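Local coordinates for protein cyclopropane mycolic acid synthase 3 (Mycobacterium tuberculosis, PDB 1L1E) that probably converts a double bond at the proximal position of an alpha mycolic acid into a cyclopropane ring, with S-adenosyl-L-methionine as methylene donor, at residues Gln31-Ala36 and Asp237-Ala242; Asp21-Phe26 and Cys73-Thr78; Thr192-Ala197 and Tyr262-Thr267. One frame throughout, in Å; residues are numbered along the deposited sequence.

Contact 1 (Gln31-Ala36 and Asp237-Ala242). With SAH (S-adenosyl-L-homocysteine), chain D; CO3 (carbonate ion), chain C.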
loop_
_atom_site.group_PDB
_atom_site.type_symbol
_atom_site.label_atom_id
_atom_site.label_comp_id
_atom_site.label_asym_id
_atom_site.label_seq_id
_atom_site.Cartn_x
_atom_site.Cartn_y
_atom_site.Cartn_z
ATOM N N GLN A 31 -4.582 -11.373 3.468
ATOM C CA GLN A 31 -4.637 -10.153 4.269
ATOM C C GLN A 31 -3.922 -8.952 3.624
ATOM O O GLN A 31 -3.265 -8.166 4.312
ATOM C CB GLN A 31 -4.070 -10.396 5.681
ATOM C CG GLN A 31 -4.961 -11.263 6.592
ATOM C CD GLN A 31 -4.799 -10.918 8.076
ATOM O OE1 GLN A 31 -5.229 -9.849 8.531
ATOM N NE2 GLN A 31 -4.162 -11.818 8.832
ATOM N N THR A 32 -4.048 -8.807 2.305
ATOM C CA THR A 32 -3.434 -7.672 1.619
ATOM C C THR A 32 -4.375 -6.500 1.803
ATOM O O THR A 32 -5.570 -6.621 1.559
ATOM C CB THR A 32 -3.228 -7.951 0.121
ATOM O OG1 THR A 32 -2.265 -8.988 -0.024
ATOM C CG2 THR A 32 -2.706 -6.705 -0.607
ATOM N N TYR A 33 -3.826 -5.369 2.235
ATOM C CA TYR A 33 -4.615 -4.174 2.527
ATOM C C TYR A 33 -4.129 -3.003 1.687
ATOM O O TYR A 33 -3.472 -2.093 2.193
ATOM C CB TYR A 33 -4.462 -3.854 4.019
ATOM C CG TYR A 33 -5.346 -2.762 4.564
ATOM C CD1 TYR A 33 -4.926 -1.984 5.645
ATOM C CD2 TYR A 33 -6.613 -2.529 4.037
ATOM C CE1 TYR A 33 -5.748 -0.997 6.188
ATOM C CE2 TYR A 33 -7.443 -1.547 4.569
ATOM C CZ TYR A 33 -7.006 -0.783 5.646
ATOM O OH TYR A 33 -7.823 0.199 6.168
ATOM N N SER A 34 -4.470 -3.042 0.407
ATOM C CA SER A 34 -4.084 -2.028 -0.561
ATOM C C SER A 34 -4.767 -2.360 -1.888
ATOM O O SER A 34 -5.204 -3.490 -2.098
ATOM C CB SER A 34 -2.560 -2.026 -0.731
ATOM O OG SER A 34 -2.060 -3.329 -1.016
ATOM N N CYS A 35 -4.869 -1.370 -2.767
ATOM C CA CYS A 35 -5.488 -1.542 -4.078
ATOM C C CYS A 35 -5.054 -2.818 -4.801
ATOM O O CYS A 35 -3.866 -3.036 -5.024
ATOM C CB CYS A 35 -5.156 -0.348 -4.967
ATOM S SG CYS A 35 -5.890 -0.461 -6.600
ATOM N N ALA A 36 -6.017 -3.663 -5.168
ATOM C CA ALA A 36 -5.682 -4.899 -5.873
ATOM C C ALA A 36 -5.571 -4.633 -7.375
ATOM O O ALA A 36 -5.819 -3.504 -7.837
ATOM C CB ALA A 36 -6.735 -5.977 -5.591
ATOM N N ASP A 237 -15.133 -1.739 -3.249
ATOM C CA ASP A 237 -16.480 -2.298 -3.308
ATOM C C ASP A 237 -16.472 -3.683 -2.673
ATOM O O ASP A 237 -17.327 -4.015 -1.845
ATOM C CB ASP A 237 -16.973 -2.430 -4.758
ATOM C CG ASP A 237 -17.413 -1.107 -5.357
ATOM O OD1 ASP A 237 -17.858 -0.222 -4.595
ATOM O OD2 ASP A 237 -17.330 -0.959 -6.600
ATOM N N MET A 238 -15.496 -4.496 -3.056
ATOM C CA MET A 238 -15.419 -5.841 -2.517
ATOM C C MET A 238 -15.147 -5.890 -1.018
ATOM O O MET A 238 -15.699 -6.742 -0.326
ATOM C CB MET A 238 -14.397 -6.664 -3.302
ATOM C CG MET A 238 -14.855 -6.947 -4.741
ATOM S SD MET A 238 -13.706 -7.928 -5.720
ATOM C CE MET A 238 -14.175 -9.562 -5.267
ATOM N N TRP A 239 -14.317 -4.985 -0.500
ATOM C CA TRP A 239 -14.073 -4.983 0.942
ATOM C C TRP A 239 -15.361 -4.621 1.662
ATOM O O TRP A 239 -15.669 -5.173 2.720
ATOM C CB TRP A 239 -12.987 -3.974 1.337
ATOM C CG TRP A 239 -11.574 -4.408 1.032
ATOM C CD1 TRP A 239 -11.109 -5.691 0.913
ATOM C CD2 TRP A 239 -10.439 -3.554 0.864
ATOM N NE1 TRP A 239 -9.757 -5.684 0.682
ATOM C CE2 TRP A 239 -9.319 -4.384 0.647
ATOM C CE3 TRP A 239 -10.260 -2.158 0.877
ATOM C CZ2 TRP A 239 -8.036 -3.870 0.442
ATOM C CZ3 TRP A 239 -8.982 -1.647 0.671
ATOM C CH2 TRP A 239 -7.889 -2.500 0.456
ATOM N N ALA A 240 -16.117 -3.688 1.083
ATOM C CA ALA A 240 -17.374 -3.244 1.674
ATOM C C ALA A 240 -18.390 -4.383 1.721
ATOM O O ALA A 240 -19.000 -4.645 2.766
ATOM C CB ALA A 240 -17.940 -2.065 0.872
ATOM N N THR A 241 -18.564 -5.057 0.586
ATOM C CA THR A 241 -19.506 -6.178 0.481
ATOM C C THR A 241 -19.206 -7.265 1.508
ATOM O O THR A 241 -20.114 -7.822 2.117
ATOM C CB THR A 241 -19.472 -6.795 -0.946
ATOM O OG1 THR A 241 -19.901 -5.809 -1.895
ATOM C CG2 THR A 241 -20.395 -8.017 -1.040
ATOM N N ALA A 242 -17.924 -7.549 1.705
ATOM C CA ALA A 242 -17.493 -8.564 2.657
ATOM C C ALA A 242 -17.771 -8.131 4.106
ATOM O O ALA A 242 -18.300 -8.908 4.914
ATOM C CB ALA A 242 -16.009 -8.844 2.463
HETATM N N SAH D . 1.978 -3.104 2.173
HETATM C CA SAH D . 0.963 -3.908 2.854
HETATM C CB SAH D . 0.334 -3.118 4.023
HETATM C CG SAH D . -0.291 -1.763 3.676
HETATM S SD SAH D . -1.004 -0.912 5.091
HETATM C C SAH D . -0.144 -4.330 1.873
HETATM O O SAH D . -0.037 -3.983 0.693
HETATM O OXT SAH D . -1.112 -4.972 2.304
HETATM C "C5'" SAH D . 0.342 0.244 5.519
HETATM C "C4'" SAH D . 1.607 -0.414 6.083
HETATM O "O4'" SAH D . 2.731 0.511 6.148
HETATM C "C3'" SAH D . 1.438 -0.930 7.510
HETATM O "O3'" SAH D . 2.184 -2.164 7.617
HETATM C "C2'" SAH D . 2.043 0.159 8.351
HETATM O "O2'" SAH D . 2.364 -0.295 9.669
HETATM C "C1'" SAH D . 3.225 0.539 7.512
HETATM N N9 SAH D . 3.807 1.863 7.827
HETATM C C8 SAH D . 3.226 3.082 7.965
HETATM N N7 SAH D . 3.999 4.081 8.237
HETATM C C5 SAH D . 5.253 3.483 8.290
HETATM C C6 SAH D . 6.573 3.981 8.541
HETATM N N6 SAH D . 6.831 5.274 8.791
HETATM N N1 SAH D . 7.619 3.078 8.518
HETATM C C2 SAH D . 7.367 1.770 8.262
HETATM N N3 SAH D . 6.175 1.192 8.012
HETATM C C4 SAH D . 5.149 2.114 8.043
HETATM C C CO3 C . -3.208 1.861 -1.645
HETATM O O1 CO3 C . -2.065 2.783 -1.933
HETATM O O2 CO3 C . -4.048 2.115 -0.602
HETATM O O3 CO3 C . -3.408 0.783 -2.436
HETATM O O HOH W 1 -7.716 -7.905 0.305
#
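The loop Q31-A36 is one wall of the cofactor pocket, and W239 of helix 229-245 reaches across to support it from behind. The indole does the touching with the far end of its six-membered ring. Its CH2 lies 3.8 Å from Y33 CD2, and Y33 CE2 sits over one indole face. The Y33 ring and the six-membered indole ring are inclined at 55°, with centroids 5.5 Å apart. At the indole edge, in plane, comes the backbone N of S34, 3.5 Å from W239 CH2. A water, also near the indole plane but beside the pyrrole N-H, accepts from W239 NE1 and donates to T32 O, 2.8 Å away. It thereby bridges helix and loop, which share no direct hydrogen bond.

In this class I methyltransferase fold, the loop grips the amino-acid end of S-adenosyl-L-homocysteine. Y33 N donates to SAH OXT at 2.7 Å, with an N-H...O angle of 166°. S34 OG donates to SAH O, also at 2.7 Å. S34 CB points away from the helix, and chi1 (52°) places OG between the backbone N and the carbonyl carbon, within reach of the carboxylate. Both carboxylate oxygens are thus held. K52 also hydrogen-bonds to S34 OG, and its charge may stabilise the carboxylate beyond. One residue on, C35 N donates to a carbonate ion at CO3 O3, 2.6 Å away. The ion is also hydrogen-bonded to H167; a bicarbonate in this place is thought to act as the base in cyclopropane synthases. F26 meets the W239 ring edge-to-face, while L266 of helix 256-274 touches its side chain.

Contact 2 (Asp21-Phe26 and Cys73-Thr78); sequences DFFRLF and CGWGAT. With SAH (S-adenosyl-L-homocysteine), chain D.
One face of the F23 ring is met by W75 CH2, 3.7 Å above the plane and offset toward the rim. The closest carbons are F23 CD1 and W75 CH2, 3.8 Å apart, and F23 CG is almost as near. Toward the indole, F23 CD1 comes in obliquely. The planes make 55° with each other, and the centroids of the F23 ring and the six-membered ring of W75 are 5.3 Å apart. Both CB atoms point toward the facing segment. With CG anti to the carbonyl carbon in both residues, the rings swing into the gap between the segments.

At the other end of the indole, W75 NE1 is hydrogen-bonded to N98, and H102 packs edge-to-face with the ring. W75 belongs to the glycine-rich loop after strand 67-71, as in Rossmann-like methyltransferases. A type II' turn runs from C73 to G76, closed by G76 N to C73 O at 3.1 Å, and G76 occupies the N-cap position of helix 77-86. G74 N donates to SAH O3' at 3.1 Å, with an N-H...O angle of 139°.

The join between the segments is apolar, with no hydrogen bond across it. Contact with F23 therefore rests on shape, while the bond from W75 NE1 to N98 would limit rotation of the indole.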
loop_
_atom_site.group_PDB
_atom_site.type_symbol
_atom_site.label_atom_id
_atom_site.label_comp_id
_atom_site.label_asym_id
_atom_site.label_seq_id
_atom_site.Cartn_x
_atom_site.Cartn_y
_atom_site.Cartn_z
ATOM N N ASP A 21 -8.766 -9.586 13.962
ATOM C CA ASP A 21 -9.911 -10.422 13.663
ATOM C C ASP A 21 -10.972 -9.554 12.994
ATOM O O ASP A 21 -11.907 -10.063 12.378
ATOM C CB ASP A 21 -10.444 -11.060 14.941
ATOM C CG ASP A 21 -10.678 -12.558 14.790
ATOM O OD1 ASP A 21 -9.748 -13.264 14.321
ATOM O OD2 ASP A 21 -11.787 -13.025 15.145
ATOM N N PHE A 22 -10.812 -8.236 13.116
ATOM C CA PHE A 22 -11.733 -7.300 12.493
ATOM C C PHE A 22 -11.363 -7.221 11.017
ATOM O O PHE A 22 -12.225 -7.329 10.143
ATOM C CB PHE A 22 -11.614 -5.911 13.117
ATOM C CG PHE A 22 -12.643 -4.938 12.611
ATOM C CD1 PHE A 22 -13.956 -4.988 13.083
ATOM C CD2 PHE A 22 -12.318 -4.009 11.634
ATOM C CE1 PHE A 22 -14.925 -4.128 12.588
ATOM C CE2 PHE A 22 -13.281 -3.140 11.128
ATOM C CZ PHE A 22 -14.590 -3.201 11.607
ATOM N N PHE A 23 -10.074 -7.035 10.743
ATOM C CA PHE A 23 -9.607 -6.955 9.361
ATOM C C PHE A 23 -9.883 -8.242 8.602
ATOM O O PHE A 23 -10.253 -8.218 7.426
ATOM C CB PHE A 23 -8.111 -6.660 9.300
ATOM C CG PHE A 23 -7.752 -5.266 9.721
ATOM C CD1 PHE A 23 -7.188 -5.026 10.970
ATOM C CD2 PHE A 23 -7.986 -4.190 8.867
ATOM C CE1 PHE A 23 -6.865 -3.741 11.361
ATOM C CE2 PHE A 23 -7.664 -2.891 9.255
ATOM C CZ PHE A 23 -7.102 -2.670 10.506
ATOM N N ARG A 24 -9.713 -9.375 9.266
ATOM C CA ARG A 24 -9.953 -10.643 8.596
ATOM C C ARG A 24 -11.407 -10.792 8.136
ATOM O O ARG A 24 -11.734 -11.703 7.365
ATOM C CB ARG A 24 -9.544 -11.802 9.505
ATOM C CG ARG A 24 -8.039 -11.951 9.656
ATOM C CD ARG A 24 -7.696 -13.218 10.428
ATOM N NE ARG A 24 -8.201 -14.404 9.734
ATOM C CZ ARG A 24 -8.299 -15.612 10.280
ATOM N NH1 ARG A 24 -7.925 -15.807 11.538
ATOM N NH2 ARG A 24 -8.774 -16.626 9.567
ATOM N N LEU A 25 -12.276 -9.890 8.593
ATOM C CA LEU A 25 -13.677 -9.934 8.193
ATOM C C LEU A 25 -13.919 -9.372 6.793
ATOM O O LEU A 25 -14.992 -9.582 6.222
ATOM C CB LEU A 25 -14.562 -9.192 9.204
ATOM C CG LEU A 25 -14.722 -9.878 10.569
ATOM C CD1 LEU A 25 -15.638 -9.038 11.448
ATOM C CD2 LEU A 25 -15.285 -11.287 10.388
ATOM N N PHE A 26 -12.953 -8.641 6.238
ATOM C CA PHE A 26 -13.144 -8.114 4.888
ATOM C C PHE A 26 -11.955 -8.286 3.947
ATOM O O PHE A 26 -12.133 -8.356 2.731
ATOM C CB PHE A 26 -13.637 -6.648 4.925
ATOM C CG PHE A 26 -12.639 -5.655 5.465
ATOM C CD1 PHE A 26 -11.677 -5.094 4.632
ATOM C CD2 PHE A 26 -12.694 -5.246 6.796
ATOM C CE1 PHE A 26 -10.786 -4.139 5.113
ATOM C CE2 PHE A 26 -11.808 -4.293 7.287
ATOM C CZ PHE A 26 -10.853 -3.739 6.442
ATOM N N CYS A 73 5.300 -3.512 5.384
ATOM C CA CYS A 73 4.924 -4.846 4.917
ATOM C C CYS A 73 3.564 -5.443 5.270
ATOM O O CYS A 73 3.250 -6.536 4.813
ATOM C CB CYS A 73 6.014 -5.840 5.327
ATOM S SG CYS A 73 6.184 -6.023 7.111
ATOM N N GLY A 74 2.756 -4.746 6.064
ATOM C CA GLY A 74 1.470 -5.301 6.437
ATOM C C GLY A 74 1.601 -6.704 7.018
ATOM O O GLY A 74 2.486 -6.976 7.841
ATOM N N TRP A 75 0.728 -7.608 6.585
ATOM C CA TRP A 75 0.755 -8.972 7.088
ATOM C C TRP A 75 1.644 -9.962 6.340
ATOM O O TRP A 75 1.475 -11.175 6.469
ATOM C CB TRP A 75 -0.668 -9.500 7.199
ATOM C CG TRP A 75 -1.393 -8.888 8.361
ATOM C CD1 TRP A 75 -1.339 -9.292 9.666
ATOM C CD2 TRP A 75 -2.273 -7.763 8.326
ATOM N NE1 TRP A 75 -2.137 -8.490 10.443
ATOM C CE2 TRP A 75 -2.724 -7.542 9.649
ATOM C CE3 TRP A 75 -2.727 -6.915 7.306
ATOM C CZ2 TRP A 75 -3.615 -6.503 9.981
ATOM C CZ3 TRP A 75 -3.613 -5.882 7.635
ATOM C CH2 TRP A 75 -4.046 -5.689 8.964
ATOM N N GLY A 76 2.574 -9.437 5.546
ATOM C CA GLY A 76 3.536 -10.276 4.850
ATOM C C GLY A 76 3.324 -10.963 3.513
ATOM O O GLY A 76 4.274 -11.564 3.017
ATOM N N ALA A 77 2.141 -10.889 2.910
ATOM C CA ALA A 77 1.909 -11.572 1.627
ATOM C C ALA A 77 2.927 -11.252 0.520
ATOM O O ALA A 77 3.285 -12.135 -0.276
ATOM C CB ALA A 77 0.485 -11.274 1.113
ATOM N N THR A 78 3.388 -10.002 0.463
ATOM C CA THR A 78 4.336 -9.595 -0.571
ATOM C C THR A 78 5.687 -10.280 -0.374
ATOM O O THR A 78 6.281 -10.808 -1.319
ATOM C CB THR A 78 4.538 -8.052 -0.579
ATOM O OG1 THR A 78 3.277 -7.394 -0.773
ATOM C CG2 THR A 78 5.485 -7.644 -1.699
HETATM N N SAH D . 1.978 -3.104 2.173
HETATM C CA SAH D . 0.963 -3.908 2.854
HETATM C CB SAH D . 0.334 -3.118 4.023
HETATM C CG SAH D . -0.291 -1.763 3.676
HETATM S SD SAH D . -1.004 -0.912 5.091
HETATM C C SAH D . -0.144 -4.330 1.873
HETATM O O SAH D . -0.037 -3.983 0.693
HETATM O OXT SAH D . -1.112 -4.972 2.304
HETATM C "C5'" SAH D . 0.342 0.244 5.519
HETATM C "C4'" SAH D . 1.607 -0.414 6.083
HETATM O "O4'" SAH D . 2.731 0.511 6.148
HETATM C "C3'" SAH D . 1.438 -0.930 7.510
HETATM O "O3'" SAH D . 2.184 -2.164 7.617
HETATM C "C2'" SAH D . 2.043 0.159 8.351
HETATM O "O2'" SAH D . 2.364 -0.295 9.669
HETATM C "C1'" SAH D . 3.225 0.539 7.512
HETATM N N9 SAH D . 3.807 1.863 7.827
HETATM C C8 SAH D . 3.226 3.082 7.965
HETATM N N7 SAH D . 3.999 4.081 8.237
HETATM C C5 SAH D . 5.253 3.483 8.290
HETATM C C6 SAH D . 6.573 3.981 8.541
HETATM N N6 SAH D . 6.831 5.274 8.791
HETATM N N1 SAH D . 7.619 3.078 8.518
HETATM C C2 SAH D . 7.367 1.770 8.262
HETATM N N3 SAH D . 6.175 1.192 8.012
HETATM C C4 SAH D . 5.149 2.114 8.043
#

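Contact 3 (Thr192-Ala197 and Tyr262-Thr267); sequences TKFILA and YMKYLT
K264 crosses to F194 along most of its length. Its CB points toward helix 189-199, and CG stands anti to the backbone N (chi1 168°), which directs the chain over the phenyl ring. K264 CG lies 3.9 Å from F194 CZ at the rim, and K264 CD 3.6 Å from it. K264 CE sits above the ring centre, 3.3 Å from the F194 centroid and almost on the normal, a close CH-pi contact. The bend at chi4 (68°) turns NZ farther from the ring but still over the same face, in a cation-pi contact 4.5 Å from the F194 centroid. K264 is exposed and closes the outer side, while F194 fills the middle of the contact.

Y265 CB meets the F194 ring at its edge, 4.1 Å from F194 CE2. Deeper in, I195 CD1 packs obliquely on the buried tyrosine ring, 3.7 Å from Y265 CD1. The I195 side chain is close to that of C269, the probable active-site residue.

The segments cross at -118°, with axes 11.0 Å apart and I195 and Y265 nearest in CA position. This is helix-on-helix packing in the helical part that, as in other mycolic acid cyclopropane synthases, lies over the methyltransferase core.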
loop_
_atom_site.group_PDB
_atom_site.type_symbol
_atom_site.label_atom_id
_atom_site.label_comp_id
_atom_site.label_asym_id
_atom_site.label_seq_id
_atom_site.Cartn_x
_atom_site.Cartn_y
_atom_site.Cartn_z
ATOM N N THR A 192 -12.953 14.101 2.960
ATOM C CA THR A 192 -11.498 14.074 2.944
ATOM C C THR A 192 -10.952 14.250 4.361
ATOM O O THR A 192 -10.044 13.534 4.777
ATOM C CB THR A 192 -10.935 15.179 2.036
ATOM O OG1 THR A 192 -11.476 15.034 0.717
ATOM C CG2 THR A 192 -9.421 15.080 1.957
ATOM N N LYS A 193 -11.509 15.201 5.103
ATOM C CA LYS A 193 -11.061 15.423 6.470
ATOM C C LYS A 193 -11.259 14.123 7.241
ATOM O O LYS A 193 -10.409 13.707 8.027
ATOM C CB LYS A 193 -11.872 16.538 7.130
ATOM C CG LYS A 193 -11.521 16.749 8.589
ATOM C CD LYS A 193 -12.332 17.872 9.194
ATOM C CE LYS A 193 -11.906 18.133 10.626
ATOM N NZ LYS A 193 -12.676 19.248 11.220
ATOM N N PHE A 194 -12.403 13.493 7.001
ATOM C CA PHE A 194 -12.754 12.228 7.633
ATOM C C PHE A 194 -11.692 11.172 7.312
ATOM O O PHE A 194 -11.249 10.436 8.195
ATOM C CB PHE A 194 -14.117 11.764 7.113
ATOM C CG PHE A 194 -14.468 10.355 7.489
ATOM C CD1 PHE A 194 -15.000 10.065 8.741
ATOM C CD2 PHE A 194 -14.276 9.314 6.583
ATOM C CE1 PHE A 194 -15.341 8.757 9.085
ATOM C CE2 PHE A 194 -14.611 8.003 6.918
ATOM C CZ PHE A 194 -15.145 7.726 8.172
ATOM N N ILE A 195 -11.287 11.106 6.047
ATOM C CA ILE A 195 -10.294 10.131 5.620
ATOM C C ILE A 195 -8.922 10.389 6.226
ATOM O O ILE A 195 -8.241 9.457 6.660
ATOM C CB ILE A 195 -10.161 10.090 4.081
ATOM C CG1 ILE A 195 -11.468 9.590 3.457
ATOM C CG2 ILE A 195 -9.007 9.187 3.680
ATOM C CD1 ILE A 195 -11.951 8.257 4.001
ATOM N N LEU A 196 -8.514 11.652 6.254
ATOM C CA LEU A 196 -7.217 11.998 6.812
ATOM C C LEU A 196 -7.184 11.858 8.321
ATOM O O LEU A 196 -6.124 11.623 8.896
ATOM C CB LEU A 196 -6.818 13.421 6.420
ATOM C CG LEU A 196 -6.185 13.561 5.033
ATOM C CD1 LEU A 196 -5.891 15.025 4.739
ATOM C CD2 LEU A 196 -4.902 12.734 4.978
ATOM N N ALA A 197 -8.338 11.993 8.969
ATOM C CA ALA A 197 -8.383 11.886 10.421
ATOM C C ALA A 197 -8.519 10.444 10.903
ATOM O O ALA A 197 -7.779 10.005 11.782
ATOM C CB ALA A 197 -9.523 12.730 10.975
ATOM N N TYR A 262 -15.943 2.174 9.090
ATOM C CA TYR A 262 -15.327 1.543 7.935
ATOM C C TYR A 262 -16.224 1.455 6.710
ATOM O O TYR A 262 -15.757 1.681 5.592
ATOM C CB TYR A 262 -14.771 0.167 8.305
ATOM C CG TYR A 262 -13.351 0.284 8.806
ATOM C CD1 TYR A 262 -13.081 0.759 10.090
ATOM C CD2 TYR A 262 -12.271 0.020 7.958
ATOM C CE1 TYR A 262 -11.770 0.976 10.516
ATOM C CE2 TYR A 262 -10.958 0.234 8.372
ATOM C CZ TYR A 262 -10.717 0.713 9.652
ATOM O OH TYR A 262 -9.425 0.924 10.071
ATOM N N MET A 263 -17.500 1.132 6.902
ATOM C CA MET A 263 -18.410 1.062 5.755
ATOM C C MET A 263 -18.448 2.412 5.046
ATOM O O MET A 263 -18.451 2.472 3.816
ATOM C CB MET A 263 -19.822 0.684 6.191
ATOM C CG MET A 263 -20.031 -0.792 6.474
ATOM S SD MET A 263 -19.529 -1.873 5.118
ATOM C CE MET A 263 -20.739 -1.442 3.813
ATOM N N LYS A 264 -18.480 3.489 5.832
ATOM C CA LYS A 264 -18.515 4.857 5.298
ATOM C C LYS A 264 -17.247 5.148 4.512
ATOM O O LYS A 264 -17.263 5.854 3.501
ATOM C CB LYS A 264 -18.645 5.864 6.447
ATOM C CG LYS A 264 -18.398 7.324 6.081
ATOM C CD LYS A 264 -18.564 8.216 7.314
ATOM C CE LYS A 264 -17.980 9.616 7.114
ATOM N NZ LYS A 264 -18.713 10.450 6.119
ATOM N N TYR A 265 -16.142 4.605 5.001
ATOM C CA TYR A 265 -14.852 4.792 4.363
ATOM C C TYR A 265 -14.791 4.034 3.042
ATOM O O TYR A 265 -14.465 4.602 1.999
ATOM C CB TYR A 265 -13.758 4.327 5.328
ATOM C CG TYR A 265 -12.485 3.795 4.711
ATOM C CD1 TYR A 265 -11.710 4.574 3.852
ATOM C CD2 TYR A 265 -12.019 2.521 5.045
ATOM C CE1 TYR A 265 -10.498 4.094 3.345
ATOM C CE2 TYR A 265 -10.815 2.037 4.550
ATOM C CZ TYR A 265 -10.059 2.823 3.704
ATOM O OH TYR A 265 -8.862 2.336 3.232
ATOM N N LEU A 266 -15.143 2.755 3.086
ATOM C CA LEU A 266 -15.083 1.921 1.898
ATOM C C LEU A 266 -16.039 2.353 0.791
ATOM O O LEU A 266 -15.628 2.505 -0.364
ATOM C CB LEU A 266 -15.340 0.460 2.283
ATOM C CG LEU A 266 -14.429 -0.107 3.381
ATOM C CD1 LEU A 266 -14.929 -1.475 3.760
ATOM C CD2 LEU A 266 -12.974 -0.164 2.924
ATOM N N THR A 267 -17.309 2.553 1.133
ATOM C CA THR A 267 -18.292 2.952 0.133
ATOM C C THR A 267 -18.012 4.348 -0.404
ATOM O O THR A 267 -18.145 4.596 -1.601
ATOM C CB THR A 267 -19.723 2.904 0.701
ATOM O OG1 THR A 267 -20.013 1.573 1.143
ATOM C CG2 THR A 267 -20.738 3.282 -0.380
#

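Overall arrangement
From the N terminus, contact 2 opens first, at 21-26. Contact 1 opens at 31-36, before contact 2 closes at 73-78, so these two cross. Contact 2 closes a short loop that includes helix 45-58 and strand 67-71. Contact 1 closes much later, at 237-242, after six of the seven sheet strands have passed. Contact 3 opens at 192-197, within that long span, and closes at 262-267, beyond it. It therefore crosses contact 1 but follows contact 2 in series. Contacts 1 and 2 both reach the cofactor. Helix 256-274 packs on helix 229-245 through L266 and A240 and on the N-terminal segment through Y262 and F22, and contact 3 adds helix 189-199 to it.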